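Peptidase S9 prolyl oligopeptidase catalytic domain-containing protein (Pyrococcus horikoshii, PDB 4HXF) probably hydrolyses peptides as an acylaminoacyl-type serine protease of the prolyl oligopeptidase family, with substrates selected through assembly into a self-compartmentalizing hexamer. Local coordinates at residues K238-H243 with G504-K509; G387-Y392 with D424-V429. One frame throughout, in Å; residues are numbered along the deposited sequence.

Contact 1: K238-H243 with G504-K509. With Y3A (N-[(benzyloxy)carbonyl]glycyl-N-[(2S,3R)-4-chloro-3-hydroxy-1-phenylbutan-2-yl]glycinamide), chain B.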
ATOM      1  N   LYS A 238     -20.740 -16.890 -52.515  1.00 17.87           N
ATOM      2  CA  LYS A 238     -21.260 -18.183 -52.049  1.00 16.32           C
ATOM      3  C   LYS A 238     -20.485 -18.809 -50.942  1.00 16.76           C
ATOM      4  O   LYS A 238     -21.031 -19.556 -50.115  1.00 17.20           O
ATOM      5  CB  LYS A 238     -21.328 -19.186 -53.203  1.00 19.57           C
ATOM      6  CG  LYS A 238     -22.274 -18.688 -54.297  1.00 24.11           C
ATOM      7  CD  LYS A 238     -22.509 -19.730 -55.332  1.00 26.57           C
ATOM      8  CE  LYS A 238     -23.477 -19.012 -56.322  1.00 31.61           C
ATOM      9  NZ  LYS A 238     -24.149 -19.917 -57.274  1.00 32.23           N
ATOM     10  N   TYR A 239     -19.140 -18.617 -50.962  1.00 15.06           N
ATOM     11  CA  TYR A 239     -18.269 -19.122 -49.882  1.00 14.67           C
ATOM     12  C   TYR A 239     -17.466 -17.988 -49.291  1.00 14.39           C
ATOM     13  O   TYR A 239     -16.963 -17.159 -50.117  1.00 15.59           O
ATOM     14  CB  TYR A 239     -17.250 -20.111 -50.482  1.00 15.63           C
ATOM     15  CG  TYR A 239     -18.007 -21.241 -51.244  1.00 16.16           C
ATOM     16  CD1 TYR A 239     -18.620 -22.236 -50.563  1.00 18.01           C
ATOM     17  CD2 TYR A 239     -18.137 -21.208 -52.619  1.00 17.24           C
ATOM     18  CE1 TYR A 239     -19.359 -23.253 -51.201  1.00 19.53           C
ATOM     19  CE2 TYR A 239     -18.825 -22.195 -53.304  1.00 18.96           C
ATOM     20  CZ  TYR A 239     -19.471 -23.181 -52.583  1.00 18.55           C
ATOM     21  OH  TYR A 239     -20.238 -24.172 -53.230  1.00 21.07           O
ATOM     22  N   VAL A 240     -17.263 -17.989 -47.995  1.00 14.54           N
ATOM     23  CA  VAL A 240     -16.470 -16.958 -47.353  1.00 15.26           C
ATOM     24  C   VAL A 240     -15.056 -17.085 -47.885  1.00 15.32           C
ATOM     25  O   VAL A 240     -14.301 -16.114 -48.019  1.00 16.12           O
ATOM     26  CB  VAL A 240     -16.541 -17.176 -45.834  1.00 17.26           C
ATOM     27  CG1 VAL A 240     -15.563 -16.283 -45.139  1.00 21.37           C
ATOM     28  CG2 VAL A 240     -17.987 -16.842 -45.348  1.00 18.16           C
ATOM     29  N   SER A 241     -14.674 -18.328 -48.216  1.00 15.30           N
ATOM     30  CA  SER A 241     -13.305 -18.626 -48.773  1.00 15.30           C
ATOM     31  C   SER A 241     -13.008 -18.069 -50.163  1.00 15.83           C
ATOM     32  O   SER A 241     -11.849 -18.187 -50.608  1.00 15.65           O
ATOM     33  CB  SER A 241     -13.036 -20.122 -48.757  1.00 15.25           C
ATOM     34  OG  SER A 241     -13.192 -20.669 -47.375  1.00 15.29           O
ATOM     35  N   GLU A 242     -14.010 -17.577 -50.879  1.00 14.67           N
ATOM     36  CA  GLU A 242     -13.779 -16.889 -52.158  1.00 14.50           C
ATOM     37  C   GLU A 242     -12.812 -15.741 -51.970  1.00 15.47           C
ATOM     38  O   GLU A 242     -12.801 -15.146 -50.878  1.00 15.86           O
ATOM     39  CB  GLU A 242     -15.111 -16.400 -52.798  1.00 15.61           C
ATOM     40  CG  GLU A 242     -15.984 -17.459 -53.371  1.00 15.88           C
ATOM     41  CD  GLU A 242     -17.337 -16.772 -53.735  1.00 19.43           C
ATOM     42  OE1 GLU A 242     -17.320 -15.712 -54.424  1.00 25.86           O
ATOM     43  OE2 GLU A 242     -18.290 -17.417 -53.541  1.00 23.80           O
ATOM     44  N   HIS A 243     -12.041 -15.400 -53.015  1.00 14.54           N
ATOM     45  CA  HIS A 243     -11.121 -14.325 -52.924  1.00 14.45           C
ATOM     46  C   HIS A 243     -11.832 -13.032 -52.689  1.00 14.89           C
ATOM     47  O   HIS A 243     -12.631 -12.631 -53.572  1.00 15.72           O
ATOM     48  CB  HIS A 243     -10.262 -14.261 -54.168  1.00 14.13           C
ATOM     49  CG  HIS A 243      -9.150 -15.325 -54.269  1.00 13.96           C
ATOM     50  ND1 HIS A 243      -8.688 -16.091 -53.194  1.00 14.00           N
ATOM     51  CD2 HIS A 243      -8.429 -15.728 -55.372  1.00 14.72           C
ATOM     52  CE1 HIS A 243      -7.672 -16.860 -53.633  1.00 14.74           C
ATOM     53  NE2 HIS A 243      -7.500 -16.642 -54.965  1.00 14.37           N
ATOM     54  N   GLY A 504     -17.574 -21.491 -35.778  1.00 11.98           N
ATOM     55  CA  GLY A 504     -17.979 -22.738 -36.308  1.00 12.42           C
ATOM     56  C   GLY A 504     -19.312 -22.854 -36.918  1.00 12.47           C
ATOM     57  O   GLY A 504     -19.479 -23.626 -37.841  1.00 13.92           O
ATOM     58  N   LEU A 505     -20.293 -22.086 -36.435  1.00 13.57           N
ATOM     59  CA  LEU A 505     -21.674 -22.284 -36.881  1.00 14.82           C
ATOM     60  C   LEU A 505     -21.770 -22.048 -38.410  1.00 15.17           C
ATOM     61  O   LEU A 505     -22.600 -22.728 -39.058  1.00 16.73           O
ATOM     62  CB  LEU A 505     -22.681 -21.409 -36.137  1.00 14.06           C
ATOM     63  CG  LEU A 505     -23.040 -21.749 -34.709  1.00 15.63           C
ATOM     64  CD1 LEU A 505     -24.031 -20.686 -34.187  1.00 14.79           C
ATOM     65  CD2 LEU A 505     -23.522 -23.217 -34.658  1.00 14.23           C
ATOM     66  N   TRP A 506     -20.953 -21.122 -38.919  1.00 15.20           N
ATOM     67  CA  TRP A 506     -20.964 -20.867 -40.362  1.00 15.82           C
ATOM     68  C   TRP A 506     -19.747 -21.394 -41.033  1.00 17.96           C
ATOM     69  O   TRP A 506     -19.892 -21.971 -42.112  1.00 18.02           O
ATOM     70  CB  TRP A 506     -21.183 -19.361 -40.568  1.00 17.31           C
ATOM     71  CG  TRP A 506     -20.249 -18.508 -39.802  1.00 18.01           C
ATOM     72  CD1 TRP A 506     -20.416 -17.991 -38.543  1.00 19.50           C
ATOM     73  CD2 TRP A 506     -19.004 -18.034 -40.262  1.00 18.77           C
ATOM     74  NE1 TRP A 506     -19.310 -17.250 -38.192  1.00 20.79           N
ATOM     75  CE2 TRP A 506     -18.456 -17.216 -39.158  1.00 18.37           C
ATOM     76  CE3 TRP A 506     -18.262 -18.181 -41.463  1.00 20.38           C
ATOM     77  CZ2 TRP A 506     -17.269 -16.633 -39.252  1.00 20.99           C
ATOM     78  CZ3 TRP A 506     -17.037 -17.571 -41.525  1.00 25.21           C
ATOM     79  CH2 TRP A 506     -16.550 -16.831 -40.433  1.00 21.92           C
ATOM     80  N   PHE A 507     -18.560 -21.310 -40.450  1.00 14.47           N
ATOM     81  CA  PHE A 507     -17.389 -21.708 -41.168  1.00 17.37           C
ATOM     82  C   PHE A 507     -17.256 -23.231 -41.329  1.00 18.37           C
ATOM     83  O   PHE A 507     -16.882 -23.665 -42.412  1.00 18.58           O
ATOM     84  CB  PHE A 507     -16.130 -21.149 -40.579  1.00 18.45           C
ATOM     85  CG  PHE A 507     -14.923 -21.168 -41.525  1.00 20.09           C
ATOM     86  CD1 PHE A 507     -15.033 -20.632 -42.843  1.00 25.30           C
ATOM     87  CD2 PHE A 507     -13.764 -21.746 -41.148  1.00 20.94           C
ATOM     88  CE1 PHE A 507     -13.933 -20.693 -43.699  1.00 27.43           C
ATOM     89  CE2 PHE A 507     -12.639 -21.775 -41.980  1.00 23.23           C
ATOM     90  CZ  PHE A 507     -12.737 -21.254 -43.263  1.00 27.05           C
ATOM     91  N   ASP A 508     -17.580 -24.016 -40.317  1.00 15.71           N
ATOM     92  CA  ASP A 508     -17.508 -25.453 -40.474  1.00 14.75           C
ATOM     93  C   ASP A 508     -18.508 -25.938 -41.529  1.00 14.07           C
ATOM     94  O   ASP A 508     -18.247 -26.913 -42.235  1.00 14.67           O
ATOM     95  CB  ASP A 508     -17.768 -26.225 -39.140  1.00 16.82           C
ATOM     96  CG  ASP A 508     -16.581 -26.284 -38.222  1.00 20.89           C
ATOM     97  OD1 ASP A 508     -16.100 -25.287 -37.797  1.00 23.97           O
ATOM     98  OD2 ASP A 508     -16.269 -27.419 -37.922  1.00 24.81           O
ATOM     99  N   LYS A 509     -19.662 -25.298 -41.607  1.00 14.17           N
ATOM    100  CA  LYS A 509     -20.684 -25.660 -42.668  1.00 13.79           C
ATOM    101  C   LYS A 509     -20.043 -25.603 -44.064  1.00 14.91           C
ATOM    102  O   LYS A 509     -20.378 -26.438 -44.944  1.00 16.45           O
ATOM    103  CB  LYS A 509     -21.976 -24.863 -42.596  1.00 15.75           C
ATOM    104  CG  LYS A 509     -22.844 -25.288 -41.390  1.00 16.28           C
ATOM    105  CD  LYS A 509     -24.201 -24.629 -41.423  1.00 18.20           C
ATOM    106  CE  LYS A 509     -25.037 -24.947 -40.175  1.00 19.46           C
ATOM    107  NZ  LYS A 509     -26.270 -24.119 -40.085  1.00 21.68           N
TER
HETATM  108  N3  Y3A B 701      -9.281 -17.882 -40.315  1.00 31.19           N
HETATM  109  CA3 Y3A B 701      -9.542 -19.333 -40.366  1.00 29.62           C
HETATM  110  C3  Y3A B 701      -9.120 -19.864 -38.992  1.00 23.84           C
HETATM  111  O3  Y3A B 701      -8.999 -19.237 -37.959  1.00 22.30           O
HETATM  112  C4  Y3A B 701      -6.543 -21.686 -37.725  1.00 17.83           C
HETATM  113  O4  Y3A B 701      -6.003 -22.176 -38.898  1.00 19.01           O
HETATM  114  CA4 Y3A B 701      -8.048 -21.883 -37.785  1.00 14.44           C
HETATM  115  N4  Y3A B 701      -8.484 -21.277 -39.071  1.00 19.47           N
HETATM  116  CB4 Y3A B 701      -8.532 -23.349 -37.990  1.00 16.03           C
HETATM  117  CG4 Y3A B 701     -10.017 -23.488 -38.062  1.00 16.26           C
HETATM  118  CD1 Y3A B 701     -10.903 -23.192 -37.015  1.00 18.37           C
HETATM  119  CD2 Y3A B 701     -10.584 -24.016 -39.214  1.00 19.95           C
HETATM  120  CE1 Y3A B 701     -12.273 -23.358 -37.110  1.00 18.86           C
HETATM  121  CE2 Y3A B 701     -11.956 -24.183 -39.330  1.00 18.80           C
HETATM  122  CZ4 Y3A B 701     -12.784 -23.834 -38.309  1.00 18.58           C
HETATM  123  C15 Y3A B 701      -6.057 -20.334 -37.081  1.00 18.18           C
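Val240 and Phe507 bring their CA atoms to 7.9 Å where a type I beta turn from Tyr239 to Glu242 meets the helix begun by 504-509, with no hydrogen bond between the two segments. Both methyl groups of Val240 reach the six-membered ring of Trp506: CG2 lies 4.0 Å from Trp506 CZ3 and CG1 4.1 Å from the same atom. With CG between its backbone N and carbonyl carbon (chi1 52°), the indole swings its six-membered ring out to Val240; Phe507 CB covers one face toward the rim. Ser241 OG sits near the plane of the Phe507 ring, 3.8 Å from CE1, but its hydrogen-bond partner is Glu510, whose other carboxylate oxygen takes the N-H of Val240. The contact spans the two domains of this family: the turn belongs to the fifth blade of a seven-bladed beta-propeller, the helix to the alpha/beta hydrolase domain. At the opposite edge of its ring from Ser241, Phe507 CD2 comes within 3.5 Å of CE2 in the inhibitor's phenyl group. Asp508 OD1, hydrogen-bonded to Ser497, approaches that phenyl at CZ4 (3.7 Å), so consecutive helix residues line its pocket. With an alanine in place of Phe507, the inhibitor's phenyl would probably lose one wall and a gap would open between it and Ser241. On the propeller side, Glu242 folds back over its own turn, where OE2 accepts the Tyr239 N-H at 3.0 Å from the anti side, 34° out of the carboxylate plane.

Contact 2: G387-Y392 with D424-V429. With MG (magnesium ion), chain C; Y3A (N-[(benzyloxy)carbonyl]glycyl-N-[(2S,3R)-4-chloro-3-hydroxy-1-phenylbutan-2-yl]glycinamide), chain B.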
ATOM      1  N   GLY A 387      -5.261 -22.294 -41.579  1.00 13.57           N
ATOM      2  CA  GLY A 387      -6.213 -21.813 -42.485  1.00 14.65           C
ATOM      3  C   GLY A 387      -7.458 -22.671 -42.509  1.00 14.97           C
ATOM      4  O   GLY A 387      -8.235 -22.609 -41.593  1.00 16.69           O
ATOM      5  N   PRO A 388      -7.734 -23.376 -43.607  1.00 14.05           N
ATOM      6  CA  PRO A 388      -6.782 -23.867 -44.611  1.00 14.30           C
ATOM      7  C   PRO A 388      -6.304 -22.800 -45.550  1.00 14.61           C
ATOM      8  O   PRO A 388      -5.282 -23.004 -46.158  1.00 13.98           O
ATOM      9  CB  PRO A 388      -7.509 -24.980 -45.396  1.00 16.76           C
ATOM     10  CG  PRO A 388      -8.919 -24.937 -44.941  1.00 17.08           C
ATOM     11  CD  PRO A 388      -9.001 -24.171 -43.630  1.00 15.97           C
ATOM     12  N   LYS A 389      -6.999 -21.681 -45.691  1.00 14.98           N
ATOM     13  CA  LYS A 389      -6.590 -20.640 -46.657  1.00 13.88           C
ATOM     14  C   LYS A 389      -5.535 -19.681 -46.010  1.00 15.05           C
ATOM     15  O   LYS A 389      -5.547 -18.435 -46.222  1.00 18.78           O
ATOM     16  CB  LYS A 389      -7.805 -19.833 -47.139  1.00 13.73           C
ATOM     17  CG  LYS A 389      -7.541 -19.115 -48.491  1.00 14.25           C
ATOM     18  CD  LYS A 389      -8.749 -18.291 -48.926  1.00 13.98           C
ATOM     19  CE  LYS A 389      -8.458 -17.577 -50.184  1.00 14.69           C
ATOM     20  NZ  LYS A 389      -9.523 -16.572 -50.590  1.00 13.74           N
ATOM     21  N   GLY A 390      -4.537 -20.287 -45.352  1.00 16.40           N
ATOM     22  CA  GLY A 390      -3.271 -19.632 -45.090  1.00 14.18           C
ATOM     23  C   GLY A 390      -2.276 -19.727 -46.235  1.00 12.75           C
ATOM     24  O   GLY A 390      -2.604 -20.258 -47.286  1.00 13.72           O
ATOM     25  N   MET A 391      -1.062 -19.236 -46.005  1.00 12.85           N
ATOM     26  CA  MET A 391      -0.094 -19.271 -47.083  1.00 13.80           C
ATOM     27  C   MET A 391       1.314 -19.190 -46.494  1.00 17.19           C
ATOM     28  O   MET A 391       1.577 -18.310 -45.636  1.00 17.37           O
ATOM     29  CB  MET A 391      -0.324 -18.092 -48.014  1.00 13.63           C
ATOM     30  CG  MET A 391       0.530 -18.180 -49.310  1.00 12.94           C
ATOM     31  SD  MET A 391       0.327 -16.788 -50.407  1.00 14.41           S
ATOM     32  CE  MET A 391       1.217 -15.551 -49.444  1.00 15.02           C
ATOM     33  N   TYR A 392       2.180 -20.122 -46.881  1.00 14.06           N
ATOM     34  CA  TYR A 392       3.586 -20.037 -46.586  1.00 15.70           C
ATOM     35  C   TYR A 392       4.318 -19.442 -47.807  1.00 17.55           C
ATOM     36  O   TYR A 392       3.837 -19.433 -48.932  1.00 19.41           O
ATOM     37  CB  TYR A 392       4.215 -21.423 -46.376  1.00 14.99           C
ATOM     38  CG  TYR A 392       4.050 -22.013 -44.965  1.00 15.44           C
ATOM     39  CD1 TYR A 392       3.946 -23.387 -44.805  1.00 14.36           C
ATOM     40  CD2 TYR A 392       4.135 -21.230 -43.837  1.00 16.51           C
ATOM     41  CE1 TYR A 392       3.802 -23.961 -43.555  1.00 14.81           C
ATOM     42  CE2 TYR A 392       4.023 -21.806 -42.559  1.00 15.49           C
ATOM     43  CZ  TYR A 392       3.889 -23.200 -42.450  1.00 15.10           C
ATOM     44  OH  TYR A 392       3.767 -23.711 -41.189  1.00 19.09           O
ATOM     45  N   ASP A 424     -10.286 -21.106 -57.411  1.00 15.01           N
ATOM     46  CA  ASP A 424     -10.648 -22.525 -57.511  1.00 15.40           C
ATOM     47  C   ASP A 424      -9.658 -23.351 -56.675  1.00 16.49           C
ATOM     48  O   ASP A 424     -10.033 -24.348 -56.054  1.00 15.22           O
ATOM     49  CB  ASP A 424     -10.698 -23.054 -58.961  1.00 16.48           C
ATOM     50  CG  ASP A 424     -11.874 -22.501 -59.754  1.00 18.38           C
ATOM     51  OD1 ASP A 424     -12.754 -21.904 -59.080  1.00 19.67           O
ATOM     52  OD2 ASP A 424     -11.976 -22.742 -60.987  1.00 19.41           O
ATOM     53  N   PHE A 425      -8.371 -23.000 -56.709  1.00 15.33           N
ATOM     54  CA  PHE A 425      -7.340 -23.752 -55.907  1.00 16.02           C
ATOM     55  C   PHE A 425      -7.639 -23.689 -54.444  1.00 14.85           C
ATOM     56  O   PHE A 425      -7.539 -24.717 -53.702  1.00 14.21           O
ATOM     57  CB  PHE A 425      -5.964 -23.153 -56.212  1.00 17.72           C
ATOM     58  CG  PHE A 425      -4.807 -23.805 -55.471  1.00 16.44           C
ATOM     59  CD1 PHE A 425      -4.123 -24.830 -56.059  1.00 19.67           C
ATOM     60  CD2 PHE A 425      -4.334 -23.296 -54.305  1.00 16.88           C
ATOM     61  CE1 PHE A 425      -3.026 -25.435 -55.437  1.00 18.57           C
ATOM     62  CE2 PHE A 425      -3.219 -23.840 -53.747  1.00 17.00           C
ATOM     63  CZ  PHE A 425      -2.576 -24.878 -54.288  1.00 15.39           C
ATOM     64  N   ALA A 426      -8.059 -22.483 -53.980  1.00 12.72           N
ATOM     65  CA  ALA A 426      -8.519 -22.367 -52.583  1.00 13.47           C
ATOM     66  C   ALA A 426      -9.746 -23.163 -52.236  1.00 13.84           C
ATOM     67  O   ALA A 426      -9.833 -23.808 -51.196  1.00 14.29           O
ATOM     68  CB  ALA A 426      -8.747 -20.900 -52.238  1.00 11.92           C
ATOM     69  N   LEU A 427     -10.698 -23.191 -53.137  1.00 15.23           N
ATOM     70  CA  LEU A 427     -11.983 -23.843 -52.879  1.00 14.03           C
ATOM     71  C   LEU A 427     -11.937 -25.355 -52.974  1.00 15.69           C
ATOM     72  O   LEU A 427     -12.839 -26.041 -52.497  1.00 14.69           O
ATOM     73  CB  LEU A 427     -13.044 -23.289 -53.806  1.00 14.35           C
ATOM     74  CG  LEU A 427     -13.307 -21.769 -53.613  1.00 14.75           C
ATOM     75  CD1 LEU A 427     -14.403 -21.289 -54.553  1.00 16.43           C
ATOM     76  CD2 LEU A 427     -13.678 -21.372 -52.138  1.00 16.86           C
ATOM     77  N   ARG A 428     -10.860 -25.858 -53.535  1.00 16.62           N
ATOM     78  CA  ARG A 428     -10.741 -27.333 -53.653  1.00 17.01           C
ATOM     79  C   ARG A 428     -10.825 -28.079 -52.311  1.00 15.86           C
ATOM     80  O   ARG A 428     -11.137 -29.277 -52.358  1.00 15.13           O
ATOM     81  CB  ARG A 428      -9.363 -27.731 -54.297  1.00 18.47           C
ATOM     82  CG  ARG A 428      -9.405 -27.570 -55.774  1.00 21.38           C
ATOM     83  CD  ARG A 428      -8.084 -27.779 -56.392  1.00 23.80           C
ATOM     84  NE  ARG A 428      -7.975 -27.704 -57.872  1.00 27.54           N
ATOM     85  CZ  ARG A 428      -8.037 -28.754 -58.687  1.00 23.68           C
ATOM     86  NH1 ARG A 428      -8.337 -29.981 -58.276  1.00 24.68           N
ATOM     87  NH2 ARG A 428      -7.826 -28.582 -59.937  1.00 30.32           N
ATOM     88  N   VAL A 429     -10.423 -27.446 -51.216  1.00 14.09           N
ATOM     89  CA  VAL A 429     -10.325 -28.081 -49.904  1.00 13.82           C
ATOM     90  C   VAL A 429     -11.705 -28.279 -49.292  1.00 14.22           C
ATOM     91  O   VAL A 429     -11.853 -29.085 -48.386  1.00 16.24           O
ATOM     92  CB  VAL A 429      -9.339 -27.347 -48.928  1.00 14.37           C
ATOM     93  CG1 VAL A 429      -9.965 -25.990 -48.488  1.00 14.28           C
ATOM     94  CG2 VAL A 429      -9.000 -28.261 -47.724  1.00 16.03           C
TER
HETATM   95 MG    MG C 702     -14.418 -20.718 -59.654  1.00 18.67          MG
HETATM   96  N3  Y3A B 701      -9.281 -17.882 -40.315  1.00 31.19           N
HETATM   97  CA3 Y3A B 701      -9.542 -19.333 -40.366  1.00 29.62           C
HETATM   98  C3  Y3A B 701      -9.120 -19.864 -38.992  1.00 23.84           C
HETATM   99  O3  Y3A B 701      -8.999 -19.237 -37.959  1.00 22.30           O
HETATM  100  C4  Y3A B 701      -6.543 -21.686 -37.725  1.00 17.83           C
HETATM  101  O4  Y3A B 701      -6.003 -22.176 -38.898  1.00 19.01           O
HETATM  102  CA4 Y3A B 701      -8.048 -21.883 -37.785  1.00 14.44           C
HETATM  103  N4  Y3A B 701      -8.484 -21.277 -39.071  1.00 19.47           N
HETATM  104  CB4 Y3A B 701      -8.532 -23.349 -37.990  1.00 16.03           C
HETATM  105  CG4 Y3A B 701     -10.017 -23.488 -38.062  1.00 16.26           C
HETATM  106  CD1 Y3A B 701     -10.903 -23.192 -37.015  1.00 18.37           C
HETATM  107  CD2 Y3A B 701     -10.584 -24.016 -39.214  1.00 19.95           C
HETATM  108  CE1 Y3A B 701     -12.273 -23.358 -37.110  1.00 18.86           C
HETATM  109  CE2 Y3A B 701     -11.956 -24.183 -39.330  1.00 18.80           C
HETATM  110  CZ4 Y3A B 701     -12.784 -23.834 -38.309  1.00 18.58           C
HETATM  111  C15 Y3A B 701      -6.057 -20.334 -37.081  1.00 18.18           C
HETATM  112  O   HOH W   1     -13.059 -19.185 -60.032  1.00 20.37           O
HETATM  113  O   HOH W   2     -14.803 -20.002 -57.741  1.00 16.88           O
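The HGGP loop of the catalytic domain, which borders the substrate pocket with Gly387, packs on segment 424-429, Pro388 against Val429 and Lys389 against Ala426. Gly387 grips the inhibitor by two backbone bonds: its N donates to O4 at 2.8 Å, and its O receives the N-H of the inhibitor's N4 at 2.9 Å in an almost straight bond (177°). Its backbone angles would jam a CB against the preceding carbonyl, a conformation that calls for glycine. A cis peptide follows, and the CB of Pro388 points toward segment 424-429, where CG meets Val429 CG1 at 3.8 Å and CB meets the same methyl at 4.1 Å. Val429 sets CG1 between its backbone N and carbonyl carbon (chi1 71°), while CG2 takes the place anti to the N. Both partners also touch Tyr467, at the start of helix 467-478. Lys389, the centre of an inverse gamma turn, runs out fully extended, its CG anti to the backbone N (chi1 -159°), and lays CE against Ala426 CB at 3.9 Å. The aliphatic end of the lysine thus supplies the packing, while its ammonium passes on to Ser241 O and His243 ND1. In the first turn of helix 423-427, away from the loop, Asp424 binds a magnesium ion through one oxygen, OD1 at 2.1 Å, beside two waters; OD2 stays 3.4 Å from the metal. The backbone N-H groups of Gly387 and Tyr467, both hydrogen-bonded to the inhibitor, are consistent with an oxyanion hole built from two backbone N-H groups, as in acylaminoacyl peptidases of the alpha/beta hydrolase fold.

How the contacts relate
Lys389 joins the two contacts: from contact 2 its NZ reaches the propeller loop 238-243 of contact 1, at 2.8 Å from Ser241 O and 2.8 Å from His243 ND1, both probable hydrogen bonds. Beside it, Ser241 CB packs on Leu427 CD2 at 3.7 Å, so one propeller turn touches helix 504-511 on one hand and helix 423-427 on the other. The contact centres lie 12 Å apart, and both contacts hold parts of the inhibitor pocket. Contact 1 borders the inhibitor's phenyl group with Phe507 and Asp508; contact 2 holds its backbone-like part through Gly387. The propeller turn is therefore linked, through neighbouring residues, to two parts of the same binding site.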